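Local coordinates for exopolysaccharide biosynthesis protein (Pantoea stewartii subsp. stewartii DC283, PDB 6TGF) that modifies biofilm glycans, probably by hydrolysing exopolysaccharide, and has a parallel beta-helix fold like that of bacteriophage tailspikes, at residues 179-184 / 206-211; 422-427 / 446-451; 540-545 / 613-618. All coordinates share one frame; numbering follows the deposited sequence.

Interaction 1: residues 179-184 / 206-211; sequences TRPLFE and GSFQPA
Glu184 reaches across with both carboxylate oxygens to the end of strand 202-207. Ser207 OG donates to Glu184 OE2 (2.6 Å), on the syn lone pair. Phe208 N donates to Glu184 OE1 (3.0 Å), also on the syn side but 23° out of the carboxylate plane. Glu184 has CG anti to its backbone N, and a bend at CB-CG (chi2 70°) turns the carboxylate toward the strand. Ser207 OG also accepts from Gln209 N (3.1 Å), which makes an ST turn where the strand ends.

The tight part lies around Pro181 and Phe208. Gly206 has no side chain, and Pro181 CG packs on Gly206 CA at 3.7 Å. The Phe208 ring projects over the 179-184 loop. Its CZ meets Pro181 O edge-on at 3.3 Å. Arg180 CG sits at the ring edge, in its plane, 3.8 Å from Phe208 CE1. A bend at chi3 then turns one face of the guanidinium to Phe208 CD1, offset toward its rim; the two planes are 28° apart. Phe224 and Trp226 of strand 224-228 also pack against Pro181, and Val146 against Phe208.

The loose side begins at Gln209. Gln209 CG comes no nearer than 4.3 Å to Glu184 OE1, and Pro210 is exposed. The contact thus joins the loop after helix 173-176 to one strand of a five-stranded mixed sheet, on the N-terminal side of the beta-helix. Chemically, one carboxylate satisfies a hydroxyl and a backbone N-H at the strand end. Its negative charge probably strengthens both bonds, and the paired acceptors fix its rotation.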
loop_
_atom_site.group_PDB
_atom_site.type_symbol
_atom_site.label_atom_id
_atom_site.label_comp_id
_atom_site.label_asym_id
_atom_site.label_seq_id
_atom_site.Cartn_x
_atom_site.Cartn_y
_atom_site.Cartn_z
ATOM N N THR B 179 -35.438 -40.018 -0.198
ATOM C CA THR B 179 -35.533 -40.552 1.187
ATOM C C THR B 179 -36.414 -39.628 2.036
ATOM O O THR B 179 -35.935 -38.543 2.401
ATOM C CB THR B 179 -34.145 -40.701 1.824
ATOM O OG1 THR B 179 -33.347 -41.527 0.974
ATOM C CG2 THR B 179 -34.198 -41.294 3.215
ATOM N N ARG B 180 -37.644 -40.049 2.345
ATOM C CA ARG B 180 -38.550 -39.327 3.280
ATOM C C ARG B 180 -37.980 -39.449 4.691
ATOM O O ARG B 180 -37.625 -40.547 5.115
ATOM C CB ARG B 180 -39.974 -39.890 3.210
ATOM C CG ARG B 180 -40.923 -39.323 4.258
ATOM C CD ARG B 180 -42.365 -39.729 4.030
ATOM N NE ARG B 180 -43.149 -38.668 3.411
ATOM C CZ ARG B 180 -44.054 -37.912 4.030
ATOM N NH1 ARG B 180 -44.323 -38.087 5.312
ATOM N NH2 ARG B 180 -44.699 -36.978 3.353
ATOM N N PRO B 181 -37.852 -38.337 5.454
ATOM C CA PRO B 181 -37.457 -38.413 6.861
ATOM C C PRO B 181 -38.429 -39.275 7.680
ATOM O O PRO B 181 -39.607 -39.281 7.369
ATOM C CB PRO B 181 -37.500 -36.957 7.352
ATOM C CG PRO B 181 -37.405 -36.116 6.094
ATOM C CD PRO B 181 -38.042 -36.949 5.001
ATOM N N LEU B 182 -37.916 -39.978 8.695
ATOM C CA LEU B 182 -38.729 -40.796 9.637
ATOM C C LEU B 182 -39.669 -39.875 10.422
ATOM O O LEU B 182 -40.844 -40.252 10.607
ATOM C CB LEU B 182 -37.807 -41.568 10.587
ATOM C CG LEU B 182 -37.118 -42.797 9.995
ATOM C CD1 LEU B 182 -36.171 -43.421 11.009
ATOM C CD2 LEU B 182 -38.134 -43.825 9.520
ATOM N N PHE B 183 -39.159 -38.719 10.855
ATOM C CA PHE B 183 -39.890 -37.711 11.668
ATOM C C PHE B 183 -39.259 -36.326 11.478
ATOM O O PHE B 183 -38.147 -36.234 10.918
ATOM C CB PHE B 183 -39.885 -38.125 13.142
ATOM C CG PHE B 183 -38.528 -38.499 13.682
ATOM C CD1 PHE B 183 -37.648 -37.527 14.132
ATOM C CD2 PHE B 183 -38.126 -39.825 13.738
ATOM C CE1 PHE B 183 -36.400 -37.872 14.626
ATOM C CE2 PHE B 183 -36.878 -40.168 14.235
ATOM C CZ PHE B 183 -36.017 -39.192 14.676
ATOM N N GLU B 184 -39.961 -35.285 11.935
ATOM C CA GLU B 184 -39.499 -33.870 11.918
ATOM C C GLU B 184 -38.264 -33.742 12.821
ATOM O O GLU B 184 -38.391 -33.997 14.038
ATOM C CB GLU B 184 -40.623 -32.939 12.380
ATOM C CG GLU B 184 -40.273 -31.461 12.312
ATOM C CD GLU B 184 -40.153 -30.891 10.909
ATOM O OE1 GLU B 184 -40.937 -31.303 10.031
ATOM O OE2 GLU B 184 -39.275 -30.032 10.699
ATOM N N GLY B 206 -34.114 -33.433 8.788
ATOM C CA GLY B 206 -35.305 -33.618 7.936
ATOM C C GLY B 206 -36.485 -32.782 8.403
ATOM O O GLY B 206 -36.540 -32.448 9.603
ATOM N N SER B 207 -37.399 -32.462 7.481
ATOM C CA SER B 207 -38.644 -31.697 7.748
ATOM C C SER B 207 -39.714 -32.043 6.706
ATOM O O SER B 207 -39.343 -32.372 5.561
ATOM C CB SER B 207 -38.370 -30.215 7.771
ATOM O OG SER B 207 -39.537 -29.490 8.131
ATOM N N PHE B 208 -40.987 -31.974 7.106
ATOM C CA PHE B 208 -42.178 -32.106 6.224
ATOM C C PHE B 208 -42.740 -30.715 5.906
ATOM O O PHE B 208 -43.672 -30.626 5.087
ATOM C CB PHE B 208 -43.230 -33.004 6.880
ATOM C CG PHE B 208 -42.712 -34.359 7.291
ATOM C CD1 PHE B 208 -42.400 -35.316 6.339
ATOM C CD2 PHE B 208 -42.524 -34.671 8.629
ATOM C CE1 PHE B 208 -41.915 -36.560 6.717
ATOM C CE2 PHE B 208 -42.043 -35.916 9.005
ATOM C CZ PHE B 208 -41.739 -36.858 8.049
ATOM N N GLN B 209 -42.189 -29.670 6.536
ATOM C CA GLN B 209 -42.505 -28.246 6.240
ATOM C C GLN B 209 -42.051 -27.937 4.816
ATOM O O GLN B 209 -40.995 -28.405 4.393
ATOM C CB GLN B 209 -41.822 -27.312 7.242
ATOM C CG GLN B 209 -42.330 -27.460 8.671
ATOM C CD GLN B 209 -43.789 -27.095 8.803
ATOM O OE1 GLN B 209 -44.604 -27.882 9.278
ATOM N NE2 GLN B 209 -44.131 -25.892 8.367
ATOM N N PRO B 210 -42.813 -27.140 4.031
ATOM C CA PRO B 210 -42.470 -26.893 2.632
ATOM C C PRO B 210 -41.264 -25.949 2.500
ATOM O O PRO B 210 -41.242 -24.936 3.175
ATOM C CB PRO B 210 -43.727 -26.246 2.024
ATOM C CG PRO B 210 -44.774 -26.255 3.132
ATOM C CD PRO B 210 -44.022 -26.412 4.438
ATOM N N ALA B 211 -40.300 -26.315 1.649
ATOM C CA ALA B 211 -39.093 -25.520 1.323
ATOM C C ALA B 211 -38.611 -25.881 -0.087
ATOM O O ALA B 211 -38.538 -27.087 -0.396
ATOM C CB ALA B 211 -38.017 -25.765 2.353
#

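Interaction 2: residues 422-427 / 446-451; sequences QHCKGG and EHCDNP
Cys424 O is gripped from across the contact by Asp449 N at 2.9 Å, nearly along the C=O axis. A water also lies 2.7 Å from Cys424 O. This water accepts from Asn450 N and lies close to Gly427 O, so it bridges the two loops.

The segments are successive turns of the parallel beta-helix, stacked nearly in register. Gln422 and Glu446 form a parallel bridge, and their side chains run side by side. Gln422 NE2 donates to Glu446 OE2 (2.7 Å) from above the carboxylate plane, 43° out of it. The same nitrogen bonds Asn420 OD1. Next come His423 and His447, both with left-handed backbone angles. Their rings are near parallel but slid apart, with centroids 4.7 Å apart and planes at 11°. His447 CB lies over the His423 ring, while His447 ND1 is held by Asp468. Lys425 bends back at chi2, and its NZ donates to His447 O (3.0 Å). Its CG passes Asp449 OD1 at 3.3 Å.

Between the two buried cysteines, Cys424 N donates to Cys448 SG at 3.5 Å. Beyond the Gln422-Glu446 bridge the coils are thus held by mixed bonds from backbone, sulfur, lysine and water, and not by a regular ladder.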
loop_
_atom_site.group_PDB
_atom_site.type_symbol
_atom_site.label_atom_id
_atom_site.label_comp_id
_atom_site.label_asym_id
_atom_site.label_seq_id
_atom_site.Cartn_x
_atom_site.Cartn_y
_atom_site.Cartn_z
ATOM N N GLN B 422 2.690 -9.736 -19.528
ATOM C CA GLN B 422 3.739 -10.350 -20.388
ATOM C C GLN B 422 3.125 -10.825 -21.710
ATOM O O GLN B 422 2.080 -11.505 -21.666
ATOM C CB GLN B 422 4.394 -11.539 -19.682
ATOM C CG GLN B 422 5.142 -11.172 -18.409
ATOM C CD GLN B 422 6.449 -10.458 -18.658
ATOM O OE1 GLN B 422 7.191 -10.770 -19.590
ATOM N NE2 GLN B 422 6.752 -9.495 -17.803
ATOM N N HIS B 423 3.763 -10.477 -22.833
ATOM C CA HIS B 423 3.544 -11.060 -24.186
ATOM C C HIS B 423 2.071 -10.959 -24.607
ATOM O O HIS B 423 1.589 -11.894 -25.275
ATOM C CB HIS B 423 4.062 -12.506 -24.218
ATOM C CG HIS B 423 5.540 -12.609 -24.051
ATOM N ND1 HIS B 423 6.423 -12.202 -25.033
ATOM C CD2 HIS B 423 6.295 -13.064 -23.027
ATOM C CE1 HIS B 423 7.658 -12.402 -24.620
ATOM N NE2 HIS B 423 7.605 -12.933 -23.392
ATOM N N CYS B 424 1.394 -9.860 -24.258
ATOM C CA CYS B 424 -0.016 -9.573 -24.643
ATOM C C CYS B 424 -0.034 -8.853 -25.996
ATOM O O CYS B 424 0.594 -7.784 -26.101
ATOM C CB CYS B 424 -0.722 -8.742 -23.580
ATOM S SG CYS B 424 -0.916 -9.619 -22.007
ATOM N N LYS B 425 -0.730 -9.421 -26.988
ATOM C CA LYS B 425 -0.670 -8.984 -28.409
ATOM C C LYS B 425 -2.071 -8.980 -29.030
ATOM O O LYS B 425 -2.675 -10.066 -29.118
ATOM C CB LYS B 425 0.258 -9.907 -29.207
ATOM C CG LYS B 425 1.709 -9.451 -29.299
ATOM C CD LYS B 425 2.700 -10.292 -28.521
ATOM C CE LYS B 425 4.136 -9.920 -28.833
ATOM N NZ LYS B 425 5.091 -10.567 -27.903
ATOM N N GLY B 426 -2.535 -7.807 -29.480
ATOM C CA GLY B 426 -3.779 -7.639 -30.258
ATOM C C GLY B 426 -4.804 -6.773 -29.546
ATOM O O GLY B 426 -5.804 -6.407 -30.192
ATOM N N GLY B 427 -4.581 -6.465 -28.265
ATOM C CA GLY B 427 -5.498 -5.664 -27.433
ATOM C C GLY B 427 -4.747 -4.793 -26.443
ATOM O O GLY B 427 -3.517 -4.965 -26.315
ATOM N N GLU B 446 5.697 -5.903 -20.181
ATOM C CA GLU B 446 6.868 -6.362 -20.974
ATOM C C GLU B 446 6.381 -7.134 -22.203
ATOM O O GLU B 446 5.494 -7.994 -22.049
ATOM C CB GLU B 446 7.781 -7.241 -20.116
ATOM C CG GLU B 446 7.994 -6.711 -18.711
ATOM C CD GLU B 446 9.140 -7.374 -17.969
ATOM O OE1 GLU B 446 10.298 -7.190 -18.397
ATOM O OE2 GLU B 446 8.874 -8.080 -16.976
ATOM N N HIS B 447 6.946 -6.825 -23.375
ATOM C CA HIS B 447 6.741 -7.557 -24.656
ATOM C C HIS B 447 5.259 -7.534 -25.060
ATOM O O HIS B 447 4.834 -8.465 -25.769
ATOM C CB HIS B 447 7.294 -8.985 -24.535
ATOM C CG HIS B 447 8.563 -9.079 -23.753
ATOM N ND1 HIS B 447 9.774 -8.631 -24.247
ATOM C CD2 HIS B 447 8.814 -9.557 -22.514
ATOM C CE1 HIS B 447 10.715 -8.834 -23.349
ATOM N NE2 HIS B 447 10.153 -9.403 -22.275
ATOM N N CYS B 448 4.514 -6.504 -24.641
ATOM C CA CYS B 448 3.075 -6.298 -24.964
ATOM C C CYS B 448 2.956 -5.243 -26.070
ATOM O O CYS B 448 3.561 -4.167 -25.920
ATOM C CB CYS B 448 2.284 -5.860 -23.737
ATOM S SG CYS B 448 2.276 -7.079 -22.396
ATOM N N ASP B 449 2.205 -5.545 -27.133
ATOM C CA ASP B 449 2.082 -4.685 -28.342
ATOM C C ASP B 449 1.479 -3.329 -27.962
ATOM O O ASP B 449 1.990 -2.305 -28.452
ATOM C CB ASP B 449 1.250 -5.358 -29.436
ATOM C CG ASP B 449 2.043 -6.305 -30.321
ATOM O OD1 ASP B 449 3.195 -6.627 -29.958
ATOM O OD2 ASP B 449 1.499 -6.719 -31.364
ATOM N N ASN B 450 0.438 -3.330 -27.124
ATOM C CA ASN B 450 -0.351 -2.122 -26.763
ATOM C C ASN B 450 -0.490 -2.039 -25.245
ATOM O O ASN B 450 -1.454 -2.553 -24.683
ATOM C CB ASN B 450 -1.716 -2.128 -27.457
ATOM C CG ASN B 450 -1.599 -2.116 -28.966
ATOM O OD1 ASN B 450 -1.143 -1.136 -29.549
ATOM N ND2 ASN B 450 -2.004 -3.201 -29.606
ATOM N N PRO B 451 0.481 -1.410 -24.539
ATOM C CA PRO B 451 0.317 -1.066 -23.125
ATOM C C PRO B 451 -1.065 -0.465 -22.826
ATOM O O PRO B 451 -1.574 -0.688 -21.742
ATOM C CB PRO B 451 1.439 -0.046 -22.897
ATOM C CG PRO B 451 2.535 -0.510 -23.834
ATOM C CD PRO B 451 1.805 -1.029 -25.056
HETATM O O HOH W 1 -1.010 -5.627 -25.919
#

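Interaction 3: residues 540-545 / 613-618; sequences SQPVWY and PVLDVR
Trp544 brings the far end of its indole to strand 614-620. Its CG stands beside the backbone N, anti to the carbonyl carbon. This chi1 of -82°, together with chi2 of 107°, carries the six-membered ring across to Asp616 and Arg618. Trp544 CH2 lies 3.7 Å from Asp616 CB and 3.6 Å from Arg618 CG. Both approach the ring obliquely, and the touching atoms are aliphatic carbons.

Arg618 runs extended to CD, then bends at chi3. Its CD stays 3.9 Å from Trp544 CH2, and the guanidinium reaches Ser673 O, which Arg618 NH2 bonds. Strands 543-551 and 614-620 belong to one five-stranded antiparallel sheet, where strand 626-633 runs between them. The axes of 543-545 and 616-618 accordingly come no nearer than 9.1 Å, and their directions differ by 34°. Arg632 of the middle strand touches Pro542, Trp544 and Asp616.

At the other end of the contact, Leu615 stands where its chain turns a corner. Its CG is likewise anti to the carbonyl carbon, and CD1 continues in an extended chain to Pro542. Leu615 CD1 meets Pro542 CG at 3.4 Å, the two side chains crossing at about a right angle.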
loop_
_atom_site.group_PDB
_atom_site.type_symbol
_atom_site.label_atom_id
_atom_site.label_comp_id
_atom_site.label_asym_id
_atom_site.label_seq_id
_atom_site.Cartn_x
_atom_site.Cartn_y
_atom_site.Cartn_z
ATOM N N SER B 540 41.687 37.600 2.555
ATOM C CA SER B 540 41.956 38.866 1.818
ATOM C C SER B 540 42.471 38.558 0.407
ATOM O O SER B 540 42.271 39.403 -0.489
ATOM C CB SER B 540 42.921 39.744 2.574
ATOM O OG SER B 540 44.157 39.077 2.784
ATOM N N GLN B 541 43.120 37.400 0.230
ATOM C CA GLN B 541 43.713 36.931 -1.052
ATOM C C GLN B 541 42.655 36.240 -1.910
ATOM O O GLN B 541 41.825 35.496 -1.393
ATOM C CB GLN B 541 44.864 35.959 -0.785
ATOM C CG GLN B 541 45.966 36.542 0.089
ATOM C CD GLN B 541 46.407 37.907 -0.380
ATOM O OE1 GLN B 541 46.384 38.879 0.371
ATOM N NE2 GLN B 541 46.792 37.993 -1.643
ATOM N N PRO B 542 42.662 36.456 -3.249
ATOM C CA PRO B 542 41.850 35.655 -4.167
ATOM C C PRO B 542 42.303 34.186 -4.186
ATOM O O PRO B 542 43.483 33.938 -4.004
ATOM C CB PRO B 542 42.074 36.301 -5.544
ATOM C CG PRO B 542 42.648 37.670 -5.242
ATOM C CD PRO B 542 43.422 37.501 -3.952
ATOM N N VAL B 543 41.365 33.260 -4.407
ATOM C CA VAL B 543 41.610 31.786 -4.387
ATOM C C VAL B 543 41.022 31.169 -5.661
ATOM O O VAL B 543 39.882 31.520 -6.020
ATOM C CB VAL B 543 41.018 31.134 -3.122
ATOM C CG1 VAL B 543 41.289 29.637 -3.072
ATOM C CG2 VAL B 543 41.523 31.803 -1.854
ATOM N N TRP B 544 41.782 30.277 -6.304
ATOM C CA TRP B 544 41.367 29.518 -7.514
ATOM C C TRP B 544 40.526 28.305 -7.098
ATOM O O TRP B 544 40.970 27.557 -6.207
ATOM C CB TRP B 544 42.588 29.087 -8.337
ATOM C CG TRP B 544 43.122 30.154 -9.241
ATOM C CD1 TRP B 544 44.270 30.875 -9.084
ATOM C CD2 TRP B 544 42.517 30.622 -10.460
ATOM N NE1 TRP B 544 44.423 31.757 -10.119
ATOM C CE2 TRP B 544 43.365 31.626 -10.979
ATOM C CE3 TRP B 544 41.351 30.294 -11.161
ATOM C CZ2 TRP B 544 43.076 32.298 -12.165
ATOM C CZ3 TRP B 544 41.068 30.961 -12.332
ATOM C CH2 TRP B 544 41.920 31.949 -12.825
ATOM N N TYR B 545 39.357 28.136 -7.725
ATOM C CA TYR B 545 38.474 26.946 -7.606
ATOM C C TYR B 545 38.247 26.347 -8.999
ATOM O O TYR B 545 38.143 27.125 -9.967
ATOM C CB TYR B 545 37.123 27.318 -6.988
ATOM C CG TYR B 545 37.120 27.489 -5.490
ATOM C CD1 TYR B 545 36.855 26.422 -4.648
ATOM C CD2 TYR B 545 37.361 28.722 -4.910
ATOM C CE1 TYR B 545 36.841 26.571 -3.271
ATOM C CE2 TYR B 545 37.351 28.890 -3.535
ATOM C CZ TYR B 545 37.091 27.811 -2.711
ATOM O OH TYR B 545 37.079 27.971 -1.355
ATOM N N PRO B 613 32.118 38.681 -7.359
ATOM C CA PRO B 613 32.774 37.639 -6.569
ATOM C C PRO B 613 33.952 36.975 -7.301
ATOM O O PRO B 613 34.684 36.245 -6.658
ATOM C CB PRO B 613 31.639 36.633 -6.329
ATOM C CG PRO B 613 30.769 36.754 -7.564
ATOM C CD PRO B 613 30.869 38.208 -7.980
ATOM N N VAL B 614 34.108 37.244 -8.605
ATOM C CA VAL B 614 35.127 36.613 -9.497
ATOM C C VAL B 614 36.036 37.707 -10.076
ATOM O O VAL B 614 35.508 38.756 -10.490
ATOM C CB VAL B 614 34.446 35.793 -10.612
ATOM C CG1 VAL B 614 35.442 35.245 -11.624
ATOM C CG2 VAL B 614 33.600 34.667 -10.036
ATOM N N LEU B 615 37.350 37.451 -10.104
ATOM C CA LEU B 615 38.391 38.354 -10.674
ATOM C C LEU B 615 38.840 37.841 -12.048
ATOM O O LEU B 615 39.016 38.677 -12.954
ATOM C CB LEU B 615 39.585 38.420 -9.716
ATOM C CG LEU B 615 39.304 38.985 -8.324
ATOM C CD1 LEU B 615 40.588 39.054 -7.512
ATOM C CD2 LEU B 615 38.653 40.358 -8.396
ATOM N N ASP B 616 39.038 36.524 -12.181
ATOM C CA ASP B 616 39.557 35.859 -13.408
ATOM C C ASP B 616 38.759 34.577 -13.672
ATOM O O ASP B 616 38.199 34.014 -12.709
ATOM C CB ASP B 616 41.049 35.540 -13.278
ATOM C CG ASP B 616 41.966 36.686 -13.668
ATOM O OD1 ASP B 616 41.979 37.044 -14.864
ATOM O OD2 ASP B 616 42.659 37.211 -12.774
ATOM N N VAL B 617 38.720 34.146 -14.936
ATOM C CA VAL B 617 38.121 32.855 -15.385
ATOM C C VAL B 617 39.074 32.212 -16.399
ATOM O O VAL B 617 39.449 32.898 -17.372
ATOM C CB VAL B 617 36.718 33.058 -15.990
ATOM C CG1 VAL B 617 36.144 31.767 -16.555
ATOM C CG2 VAL B 617 35.753 33.671 -14.989
ATOM N N ARG B 618 39.450 30.953 -16.165
ATOM C CA ARG B 618 40.214 30.104 -17.116
ATOM C C ARG B 618 39.448 28.792 -17.309
ATOM O O ARG B 618 38.675 28.423 -16.402
ATOM C CB ARG B 618 41.636 29.857 -16.603
ATOM C CG ARG B 618 42.414 31.130 -16.300
ATOM C CD ARG B 618 43.866 30.855 -15.965
ATOM N NE ARG B 618 44.645 30.551 -17.160
ATOM C CZ ARG B 618 45.305 31.442 -17.898
ATOM N NH1 ARG B 618 45.305 32.726 -17.575
ATOM N NH2 ARG B 618 45.972 31.040 -18.967
#

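How the interactions relate
The three contacts follow one another along an elongated chain and do not touch. Interaction 1 lies in the N-terminal part, interaction 2 on the parallel beta-helix, and interaction 3 in the antiparallel sheets that follow it. Centres of interactions 1 and 2 are about 58 Å apart, and those of 2 and 3 about 59 Å. The centres of interactions 1 and 3 are about 105 Å apart, on opposite sides of the chain's centre. A tetraethylene glycol sits about 4 Å from the Leu182 side chain in interaction 1. A 1,2-ethanediol sits about 3 Å from the Glu446 side chain in interaction 2. Both probably come from the crystallisation liquor, and neither suffices to locate an active site.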